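Local coordinates for protein probable hydrogenase maturation factor HypB (Methanocaldococcus jannaschii, PDB 2HF9) that binds GTP and zinc as a homodimer and, as a probable low-activity GTPase, is thought to help insert nickel into [NiFe] hydrogenases, at residues A[38-43]-A[120-125]; A[65-70]-A[116-121]. All coordinates share one frame; numbering follows the deposited sequence.

Contact 1 of 2, residues A[38-43]-A[120-125]; sequences VVAFDF and DLLFIE. With MG (magnesium ion), chain C; GSP (5'-guanosine-diphosphate-monothiophosphate), chain E.
Phe43 turns the edge of its ring toward the face of Phe123, an offset edge-to-face pair with centroids 5.5 Å apart and planes at 84°. The closest atoms are Phe43 CE1 and Phe123 CD2, at 3.6 Å. Phe123 presents its own edge to Phe41, whose CD1 lies 3.9 Å from Phe123 CE2; these two side chains run alongside each other, as expected of paired residues on one face of a sheet. In Phe43, CG stands anti to the carbonyl carbon, beside the backbone N (chi1 -70°), which turns the ring back along its own strand and brings CE1 to Phe123, one pair earlier. Replacing Phe43 by an alanine removes the ring edge that meets Phe123, which would probably open a gap there and leave the Phe123 ring freer to turn. On the other face small Ala40 packs its CB against Leu122 CB at 4.0 Å, and Ile124 CB lies beside the Phe41 carbonyl oxygen, its beta-branching suited to an extended backbone.

Five backbone hydrogen bonds fix this register, running from Val39 N to Asp120 O at 2.9 Å through to Phe43 N to Ile124 O at 2.8 Å. At the C-terminal end of its strand, Glu125 extends its chain so that OE2 binds magnesium at 2.1 Å; the thiophosphate nucleotide supplies O3G and O2B, and Thr52 and Asp80 belong to the same metal site. Asp42 is buried, its OD1 held by Asn126.

These are central parallel strands of the P-loop NTPase sheet, with 142-148 beyond 39-45 and 68-74 beyond 121-125. Helix 211-224 packs on Phe41 and Leu121, while helix 51-62 packs on Phe43.

Contact 2 of 2, residues A[65-70]-A[116-121]; sequences KYKIAC and LDEIDL
The salt bridge between Lys67 and Glu118 joins the two segments at the surface: Lys67 NZ meets Glu118 OE1 at 3.0 Å, from above the carboxylate plane. Lysine suits this place because its extended chain can run past the Glu118 carbonyl before reaching the acid, which bends back at chi2 (-57°) to receive it.

The other polar contacts involve backbone. Lys67 N gives an almost straight hydrogen bond (177°) to the side-chain atom Asp120 OD2, 2.8 Å away, meeting it on the anti side and 24° out of the carboxylate plane. Lys67 O accepts twice, from Asp120 N at 2.7 Å and from Leu121 N at 3.1 Å. Asp120 thus holds the N-H of Lys67 with its carboxylate and the C=O with its own backbone N-H; the short aspartate chain places OD2 within reach of that N-H. Ala69 N then bonds to Leu121 O, the start of regular parallel pairing.

Here strand 68-74 and the loop leading into strand 121-125 enter the parallel sheet of the P-loop NTPase fold together, and the pairing passes from side-chain to main-chain bonds along the way.

Among the apolar contacts, Leu121 lies over one face of the Tyr66 ring, an off-centre CH-pi contact with CG 4.2 Å from the centroid. Lys65 CG lies over the opposite face, toward its rim, and Asp120 CB sits at the edge. The Tyr66 hydroxyl reaches Glu219 of helix 211-224, whose Val222 also touches the Tyr66 side chain. Farther along, the methyl of Ala69 meets Ile119 CD1 at 3.6 Å, a small residue against a branched one.

Contact 1 lies in the buried middle of the sheet, whereas contact 2 sits nearer the surface, at the end of the sheet where strands 68-74 and 121-125 begin. The contacts share Asp120 and Leu121, with 38-43 and 65-70 flanking the chain there from its two sides. Ala69 O probably accepts a hydrogen bond from Phe123 N at 2.9 Å, carrying the pairing of contact 2 onward beside contact 1. Chemistry follows position: regular backbone ladders and packed aromatic rings fill contact 1, and its acidic end reaches the magnesium ion. Contact 2, away from the annotated sites, adds a solvent-exposed salt bridge and a carboxylate bonded to main chain.

Contact 1 of 2, residues A[38-43]-A[120-125]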
ATOM      1  N   VAL A  38       7.055 -29.624  -1.125  1.00 14.40           N
ATOM      2  CA  VAL A  38       6.625 -28.398  -0.453  1.00 13.82           C
ATOM      3  C   VAL A  38       5.676 -27.647  -1.374  1.00 13.43           C
ATOM      4  O   VAL A  38       5.958 -27.483  -2.558  1.00 13.34           O
ATOM      5  CB  VAL A  38       7.828 -27.486  -0.077  1.00 13.81           C
ATOM      6  CG1 VAL A  38       7.360 -26.225   0.656  1.00 13.76           C
ATOM      7  CG2 VAL A  38       8.837 -28.241   0.767  1.00 13.72           C
ATOM      8  N   VAL A  39       4.542 -27.215  -0.831  1.00 12.76           N
ATOM      9  CA  VAL A  39       3.622 -26.369  -1.582  1.00 12.34           C
ATOM     10  C   VAL A  39       3.748 -24.944  -1.046  1.00 11.91           C
ATOM     11  O   VAL A  39       3.567 -24.706   0.152  1.00 11.69           O
ATOM     12  CB  VAL A  39       2.159 -26.884  -1.524  1.00 12.24           C
ATOM     13  CG1 VAL A  39       1.273 -26.068  -2.456  1.00 12.10           C
ATOM     14  CG2 VAL A  39       2.094 -28.364  -1.913  1.00 12.48           C
ATOM     15  N   ALA A  40       4.086 -24.014  -1.937  1.00 11.41           N
ATOM     16  CA  ALA A  40       4.390 -22.636  -1.556  1.00 11.08           C
ATOM     17  C   ALA A  40       3.335 -21.630  -2.005  1.00 10.79           C
ATOM     18  O   ALA A  40       2.792 -21.729  -3.108  1.00 11.07           O
ATOM     19  CB  ALA A  40       5.757 -22.229  -2.078  1.00 11.18           C
ATOM     20  N   PHE A  41       3.078 -20.652  -1.139  1.00 10.16           N
ATOM     21  CA  PHE A  41       2.059 -19.632  -1.363  1.00  9.80           C
ATOM     22  C   PHE A  41       2.637 -18.223  -1.201  1.00  9.46           C
ATOM     23  O   PHE A  41       3.281 -17.913  -0.194  1.00  9.44           O
ATOM     24  CB  PHE A  41       0.877 -19.833  -0.401  1.00  9.58           C
ATOM     25  CG  PHE A  41       0.111 -21.112  -0.628  1.00  9.61           C
ATOM     26  CD1 PHE A  41       0.507 -22.298  -0.013  1.00  9.42           C
ATOM     27  CD2 PHE A  41      -1.018 -21.127  -1.444  1.00  9.23           C
ATOM     28  CE1 PHE A  41      -0.202 -23.482  -0.219  1.00  9.78           C
ATOM     29  CE2 PHE A  41      -1.738 -22.308  -1.649  1.00  9.71           C
ATOM     30  CZ  PHE A  41      -1.324 -23.487  -1.033  1.00  9.24           C
ATOM     31  N   ASP A  42       2.397 -17.380  -2.203  1.00  9.03           N
ATOM     32  CA  ASP A  42       2.824 -15.984  -2.195  1.00  9.17           C
ATOM     33  C   ASP A  42       1.656 -15.102  -1.724  1.00  9.36           C
ATOM     34  O   ASP A  42       0.648 -14.975  -2.418  1.00  9.40           O
ATOM     35  CB  ASP A  42       3.301 -15.594  -3.607  1.00  9.16           C
ATOM     36  CG  ASP A  42       3.765 -14.141  -3.719  1.00  9.49           C
ATOM     37  OD1 ASP A  42       3.775 -13.396  -2.722  1.00 10.47           O
ATOM     38  OD2 ASP A  42       4.129 -13.742  -4.838  1.00 10.75           O
ATOM     39  N   PHE A  43       1.801 -14.523  -0.532  1.00  9.32           N
ATOM     40  CA  PHE A  43       0.796 -13.636   0.046  1.00  9.55           C
ATOM     41  C   PHE A  43       1.148 -12.186  -0.257  1.00 10.01           C
ATOM     42  O   PHE A  43       2.083 -11.632   0.327  1.00  9.72           O
ATOM     43  CB  PHE A  43       0.695 -13.833   1.564  1.00  9.20           C
ATOM     44  CG  PHE A  43       0.091 -15.146   1.973  1.00  8.32           C
ATOM     45  CD1 PHE A  43       0.867 -16.301   2.021  1.00  7.45           C
ATOM     46  CD2 PHE A  43      -1.249 -15.221   2.342  1.00  7.98           C
ATOM     47  CE1 PHE A  43       0.314 -17.519   2.404  1.00  8.04           C
ATOM     48  CE2 PHE A  43      -1.814 -16.435   2.733  1.00  8.42           C
ATOM     49  CZ  PHE A  43      -1.028 -17.586   2.764  1.00  8.65           C
ATOM     50  N   ASP A 120       6.117 -29.021   4.805  1.00 14.26           N
ATOM     51  CA  ASP A 120       5.083 -29.383   3.835  1.00 13.45           C
ATOM     52  C   ASP A 120       4.507 -28.150   3.128  1.00 12.71           C
ATOM     53  O   ASP A 120       4.220 -28.186   1.928  1.00 11.89           O
ATOM     54  CB  ASP A 120       3.960 -30.178   4.517  1.00 13.68           C
ATOM     55  CG  ASP A 120       4.476 -31.401   5.265  1.00 14.39           C
ATOM     56  OD1 ASP A 120       5.197 -32.219   4.653  1.00 15.00           O
ATOM     57  OD2 ASP A 120       4.160 -31.544   6.465  1.00 14.03           O
ATOM     58  N   LEU A 121       4.327 -27.072   3.891  1.00 11.96           N
ATOM     59  CA  LEU A 121       3.760 -25.825   3.381  1.00 11.50           C
ATOM     60  C   LEU A 121       4.699 -24.653   3.613  1.00 11.13           C
ATOM     61  O   LEU A 121       5.289 -24.526   4.684  1.00 10.90           O
ATOM     62  CB  LEU A 121       2.415 -25.515   4.050  1.00 11.49           C
ATOM     63  CG  LEU A 121       1.263 -26.515   3.950  1.00 11.43           C
ATOM     64  CD1 LEU A 121       0.044 -25.979   4.693  1.00 11.85           C
ATOM     65  CD2 LEU A 121       0.913 -26.820   2.505  1.00 11.33           C
ATOM     66  N   LEU A 122       4.819 -23.794   2.606  1.00 10.85           N
ATOM     67  CA  LEU A 122       5.589 -22.562   2.725  1.00 10.75           C
ATOM     68  C   LEU A 122       4.700 -21.348   2.473  1.00 10.37           C
ATOM     69  O   LEU A 122       4.108 -21.217   1.400  1.00 10.58           O
ATOM     70  CB  LEU A 122       6.777 -22.565   1.751  1.00 10.57           C
ATOM     71  CG  LEU A 122       7.646 -21.301   1.683  1.00 10.96           C
ATOM     72  CD1 LEU A 122       8.312 -20.989   3.018  1.00 10.90           C
ATOM     73  CD2 LEU A 122       8.692 -21.429   0.580  1.00 10.94           C
ATOM     74  N   PHE A 123       4.609 -20.474   3.470  1.00 10.16           N
ATOM     75  CA  PHE A 123       3.868 -19.222   3.336  1.00  9.93           C
ATOM     76  C   PHE A 123       4.863 -18.076   3.229  1.00  9.61           C
ATOM     77  O   PHE A 123       5.657 -17.846   4.145  1.00  9.86           O
ATOM     78  CB  PHE A 123       2.933 -18.978   4.533  1.00  9.94           C
ATOM     79  CG  PHE A 123       1.879 -20.045   4.737  1.00 10.17           C
ATOM     80  CD1 PHE A 123       1.445 -20.354   6.030  1.00 10.09           C
ATOM     81  CD2 PHE A 123       1.313 -20.725   3.660  1.00 10.58           C
ATOM     82  CE1 PHE A 123       0.467 -21.326   6.250  1.00 10.37           C
ATOM     83  CE2 PHE A 123       0.336 -21.707   3.866  1.00 10.64           C
ATOM     84  CZ  PHE A 123      -0.087 -22.007   5.168  1.00 10.38           C
ATOM     85  N   ILE A 124       4.824 -17.365   2.109  1.00  9.26           N
ATOM     86  CA  ILE A 124       5.690 -16.210   1.911  1.00  9.09           C
ATOM     87  C   ILE A 124       4.878 -14.925   1.998  1.00  9.11           C
ATOM     88  O   ILE A 124       3.964 -14.714   1.195  1.00  8.75           O
ATOM     89  CB  ILE A 124       6.412 -16.255   0.541  1.00  9.06           C
ATOM     90  CG1 ILE A 124       7.106 -17.604   0.324  1.00  8.87           C
ATOM     91  CG2 ILE A 124       7.395 -15.084   0.414  1.00  9.26           C
ATOM     92  CD1 ILE A 124       7.826 -17.716  -1.018  1.00  9.00           C
ATOM     93  N   GLU A 125       5.198 -14.072   2.970  1.00  9.16           N
ATOM     94  CA  GLU A 125       4.570 -12.758   3.019  1.00  9.82           C
ATOM     95  C   GLU A 125       5.398 -11.756   2.234  1.00 10.22           C
ATOM     96  O   GLU A 125       6.493 -11.370   2.651  1.00  9.98           O
ATOM     97  CB  GLU A 125       4.335 -12.261   4.445  1.00  9.82           C
ATOM     98  CG  GLU A 125       3.556 -10.952   4.470  1.00  9.47           C
ATOM     99  CD  GLU A 125       3.065 -10.567   5.843  1.00  9.00           C
ATOM    100  OE1 GLU A 125       2.956 -11.452   6.709  1.00  9.36           O
ATOM    101  OE2 GLU A 125       2.789  -9.370   6.068  1.00  9.59           O
TER
HETATM  102 MG    MG C 301       2.306  -8.275   7.845  1.00  9.08          MG
HETATM  103  PG  GSP E 300       1.808  -5.323   6.707  1.00 11.07           P
HETATM  104  O3B GSP E 300       0.285  -5.569   7.166  1.00  9.62           O
HETATM  105  S1G GSP E 300       1.835  -4.684   5.106  1.00 14.64           S
HETATM  106  O2G GSP E 300       2.392  -4.305   7.704  1.00 11.12           O
HETATM  107  O3G GSP E 300       2.582  -6.648   6.800  1.00 11.07           O
HETATM  108  PB  GSP E 300      -0.502  -6.971   7.026  1.00  7.54           P
HETATM  109  O1B GSP E 300      -1.150  -7.018   5.699  1.00  6.95           O
HETATM  110  O2B GSP E 300       0.341  -8.149   7.299  1.00  6.70           O
HETATM  111  PA  GSP E 300      -1.828  -7.276   9.600  1.00  8.40           P
HETATM  112  O1A GSP E 300      -2.015  -8.744   9.686  1.00  7.61           O
HETATM  113  O2A GSP E 300      -0.678  -6.816  10.420  1.00  7.27           O
HETATM  114  O3A GSP E 300      -1.712  -6.769   8.076  1.00  7.92           O
HETATM  115  O5' GSP E 300      -3.204  -6.570  10.020  1.00  8.66           O
HETATM  116  C5' GSP E 300      -3.341  -5.163   9.995  1.00  9.19           C
HETATM  117  C4' GSP E 300      -4.373  -4.725  11.029  1.00  9.10           C
HETATM  118  O4' GSP E 300      -5.678  -5.100  10.623  1.00  8.82           O
HETATM  119  C3' GSP E 300      -4.156  -5.348  12.399  1.00  9.46           C
HETATM  120  O3' GSP E 300      -4.449  -4.337  13.335  1.00 10.23           O
HETATM  121  C2' GSP E 300      -5.189  -6.451  12.475  1.00  9.52           C
HETATM  122  O2' GSP E 300      -5.635  -6.673  13.786  1.00 11.22           O
HETATM  123  C1' GSP E 300      -6.309  -5.888  11.621  1.00  8.75           C
HETATM  124  N9  GSP E 300      -7.151  -6.860  10.907  1.00  8.24           N
HETATM  125  C8  GSP E 300      -6.766  -7.824  10.008  1.00  8.37           C
HETATM  126  N7  GSP E 300      -7.880  -8.445   9.560  1.00  8.78           N
HETATM  127  C5  GSP E 300      -8.963  -7.882  10.145  1.00  8.34           C
HETATM  128  C6  GSP E 300     -10.332  -8.126  10.043  1.00  8.74           C
HETATM  129  O6  GSP E 300     -10.752  -9.009   9.298  1.00  7.63           O
HETATM  130  N1  GSP E 300     -11.214  -7.357  10.782  1.00  8.29           N
HETATM  131  C2  GSP E 300     -10.740  -6.361  11.620  1.00  8.22           C
HETATM  132  N2  GSP E 300     -11.589  -5.630  12.333  1.00  8.01           N
HETATM  133  N3  GSP E 300      -9.381  -6.120  11.716  1.00  8.10           N
HETATM  134  C4  GSP E 300      -8.514  -6.872  10.986  1.00  8.28           C
HETATM  135  O   HOH W   1       1.871  -7.272   9.570  1.00  8.69           O

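Contact 2 of 2, residues A[65-70]-A[116-121]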
ATOM      1  N   LYS A  65      -1.686 -30.900  10.700  1.00 16.47           N
ATOM      2  CA  LYS A  65      -1.703 -31.701   9.485  1.00 16.60           C
ATOM      3  C   LYS A  65      -0.430 -31.493   8.670  1.00 16.27           C
ATOM      4  O   LYS A  65       0.031 -32.413   7.991  1.00 16.03           O
ATOM      5  CB  LYS A  65      -2.930 -31.325   8.650  1.00 16.81           C
ATOM      6  CG  LYS A  65      -3.212 -32.215   7.451  1.00 18.32           C
ATOM      7  CD  LYS A  65      -4.594 -31.908   6.897  1.00 20.27           C
ATOM      8  CE  LYS A  65      -4.839 -32.619   5.587  1.00 21.95           C
ATOM      9  NZ  LYS A  65      -6.155 -32.234   5.003  1.00 23.75           N
ATOM     10  N   TYR A  66       0.130 -30.285   8.743  1.00 15.73           N
ATOM     11  CA  TYR A  66       1.299 -29.917   7.942  1.00 15.38           C
ATOM     12  C   TYR A  66       2.399 -29.281   8.777  1.00 15.02           C
ATOM     13  O   TYR A  66       2.127 -28.573   9.749  1.00 14.60           O
ATOM     14  CB  TYR A  66       0.911 -28.924   6.847  1.00 15.60           C
ATOM     15  CG  TYR A  66      -0.135 -29.412   5.879  1.00 16.22           C
ATOM     16  CD1 TYR A  66      -1.461 -29.000   5.991  1.00 16.74           C
ATOM     17  CD2 TYR A  66       0.203 -30.284   4.844  1.00 16.87           C
ATOM     18  CE1 TYR A  66      -2.427 -29.443   5.093  1.00 16.77           C
ATOM     19  CE2 TYR A  66      -0.752 -30.733   3.945  1.00 16.95           C
ATOM     20  CZ  TYR A  66      -2.063 -30.310   4.075  1.00 16.60           C
ATOM     21  OH  TYR A  66      -3.003 -30.757   3.184  1.00 16.39           O
ATOM     22  N   LYS A  67       3.641 -29.527   8.375  1.00 14.55           N
ATOM     23  CA  LYS A  67       4.785 -28.798   8.910  1.00 14.52           C
ATOM     24  C   LYS A  67       4.945 -27.533   8.071  1.00 13.83           C
ATOM     25  O   LYS A  67       5.067 -27.597   6.846  1.00 13.65           O
ATOM     26  CB  LYS A  67       6.048 -29.659   8.862  1.00 14.84           C
ATOM     27  CG  LYS A  67       5.973 -30.907   9.742  1.00 16.45           C
ATOM     28  CD  LYS A  67       7.057 -31.905   9.378  1.00 19.75           C
ATOM     29  CE  LYS A  67       6.781 -33.274   9.977  1.00 21.30           C
ATOM     30  NZ  LYS A  67       7.758 -34.275   9.462  1.00 22.91           N
ATOM     31  N   ILE A  68       4.922 -26.385   8.735  1.00 13.26           N
ATOM     32  CA  ILE A  68       4.810 -25.108   8.035  1.00 12.85           C
ATOM     33  C   ILE A  68       6.030 -24.218   8.266  1.00 12.65           C
ATOM     34  O   ILE A  68       6.508 -24.072   9.394  1.00 12.53           O
ATOM     35  CB  ILE A  68       3.501 -24.361   8.429  1.00 12.73           C
ATOM     36  CG1 ILE A  68       2.271 -25.221   8.103  1.00 12.27           C
ATOM     37  CG2 ILE A  68       3.401 -23.005   7.716  1.00 12.71           C
ATOM     38  CD1 ILE A  68       1.031 -24.873   8.916  1.00 11.94           C
ATOM     39  N   ALA A  69       6.532 -23.646   7.174  1.00 12.37           N
ATOM     40  CA  ALA A  69       7.590 -22.644   7.226  1.00 12.07           C
ATOM     41  C   ALA A  69       7.069 -21.348   6.630  1.00 11.81           C
ATOM     42  O   ALA A  69       6.144 -21.363   5.812  1.00 11.43           O
ATOM     43  CB  ALA A  69       8.815 -23.117   6.459  1.00 12.38           C
ATOM     44  N   CYS A  70       7.666 -20.235   7.046  1.00 11.40           N
ATOM     45  CA  CYS A  70       7.358 -18.928   6.481  1.00 11.13           C
ATOM     46  C   CYS A  70       8.597 -18.160   6.045  1.00 11.02           C
ATOM     47  O   CYS A  70       9.685 -18.332   6.601  1.00 10.63           O
ATOM     48  CB  CYS A  70       6.584 -18.069   7.481  1.00 11.28           C
ATOM     49  SG  CYS A  70       5.030 -18.784   8.020  1.00 12.36           S
ATOM     50  N   LEU A 116      13.827 -28.431   3.889  1.00 18.68           N
ATOM     51  CA  LEU A 116      12.649 -28.693   3.057  1.00 18.75           C
ATOM     52  C   LEU A 116      12.099 -30.118   3.173  1.00 18.94           C
ATOM     53  O   LEU A 116      10.974 -30.385   2.748  1.00 18.76           O
ATOM     54  CB  LEU A 116      12.933 -28.333   1.593  1.00 18.75           C
ATOM     55  CG  LEU A 116      13.392 -26.898   1.299  1.00 18.78           C
ATOM     56  CD1 LEU A 116      13.926 -26.780  -0.120  1.00 19.30           C
ATOM     57  CD2 LEU A 116      12.268 -25.892   1.542  1.00 19.24           C
ATOM     58  N   ASP A 117      12.885 -31.026   3.749  1.00 19.04           N
ATOM     59  CA  ASP A 117      12.411 -32.384   4.033  1.00 19.30           C
ATOM     60  C   ASP A 117      11.657 -32.466   5.359  1.00 19.15           C
ATOM     61  O   ASP A 117      11.154 -33.530   5.739  1.00 19.34           O
ATOM     62  CB  ASP A 117      13.569 -33.382   4.000  1.00 19.52           C
ATOM     63  CG  ASP A 117      14.084 -33.624   2.596  1.00 20.44           C
ATOM     64  OD1 ASP A 117      13.261 -33.715   1.655  1.00 21.27           O
ATOM     65  OD2 ASP A 117      15.313 -33.722   2.433  1.00 22.00           O
ATOM     66  N   GLU A 118      11.587 -31.340   6.062  1.00 18.72           N
ATOM     67  CA  GLU A 118      10.791 -31.237   7.280  1.00 18.62           C
ATOM     68  C   GLU A 118       9.737 -30.133   7.169  1.00 17.83           C
ATOM     69  O   GLU A 118       9.251 -29.618   8.179  1.00 18.06           O
ATOM     70  CB  GLU A 118      11.690 -31.034   8.505  1.00 19.02           C
ATOM     71  CG  GLU A 118      12.360 -32.324   9.001  1.00 21.00           C
ATOM     72  CD  GLU A 118      11.359 -33.429   9.336  1.00 24.06           C
ATOM     73  OE1 GLU A 118      10.451 -33.194  10.168  1.00 25.62           O
ATOM     74  OE2 GLU A 118      11.482 -34.536   8.764  1.00 25.48           O
ATOM     75  N   ILE A 119       9.394 -29.778   5.933  1.00 16.87           N
ATOM     76  CA  ILE A 119       8.390 -28.750   5.646  1.00 15.92           C
ATOM     77  C   ILE A 119       7.407 -29.279   4.598  1.00 15.19           C
ATOM     78  O   ILE A 119       7.812 -29.922   3.632  1.00 14.90           O
ATOM     79  CB  ILE A 119       9.052 -27.413   5.155  1.00 16.01           C
ATOM     80  CG1 ILE A 119       9.981 -26.808   6.222  1.00 16.17           C
ATOM     81  CG2 ILE A 119       8.004 -26.382   4.714  1.00 15.90           C
ATOM     82  CD1 ILE A 119       9.324 -26.498   7.576  1.00 17.21           C
ATOM     83  N   ASP A 120       6.117 -29.021   4.805  1.00 14.26           N
ATOM     84  CA  ASP A 120       5.083 -29.383   3.835  1.00 13.45           C
ATOM     85  C   ASP A 120       4.507 -28.150   3.128  1.00 12.71           C
ATOM     86  O   ASP A 120       4.220 -28.186   1.928  1.00 11.89           O
ATOM     87  CB  ASP A 120       3.960 -30.178   4.517  1.00 13.68           C
ATOM     88  CG  ASP A 120       4.476 -31.401   5.265  1.00 14.39           C
ATOM     89  OD1 ASP A 120       5.197 -32.219   4.653  1.00 15.00           O
ATOM     90  OD2 ASP A 120       4.160 -31.544   6.465  1.00 14.03           O
ATOM     91  N   LEU A 121       4.327 -27.072   3.891  1.00 11.96           N
ATOM     92  CA  LEU A 121       3.760 -25.825   3.381  1.00 11.50           C
ATOM     93  C   LEU A 121       4.699 -24.653   3.613  1.00 11.13           C
ATOM     94  O   LEU A 121       5.289 -24.526   4.684  1.00 10.90           O
ATOM     95  CB  LEU A 121       2.415 -25.515   4.050  1.00 11.49           C
ATOM     96  CG  LEU A 121       1.263 -26.515   3.950  1.00 11.43           C
ATOM     97  CD1 LEU A 121       0.044 -25.979   4.693  1.00 11.85           C
ATOM     98  CD2 LEU A 121       0.913 -26.820   2.505  1.00 11.33           C
TER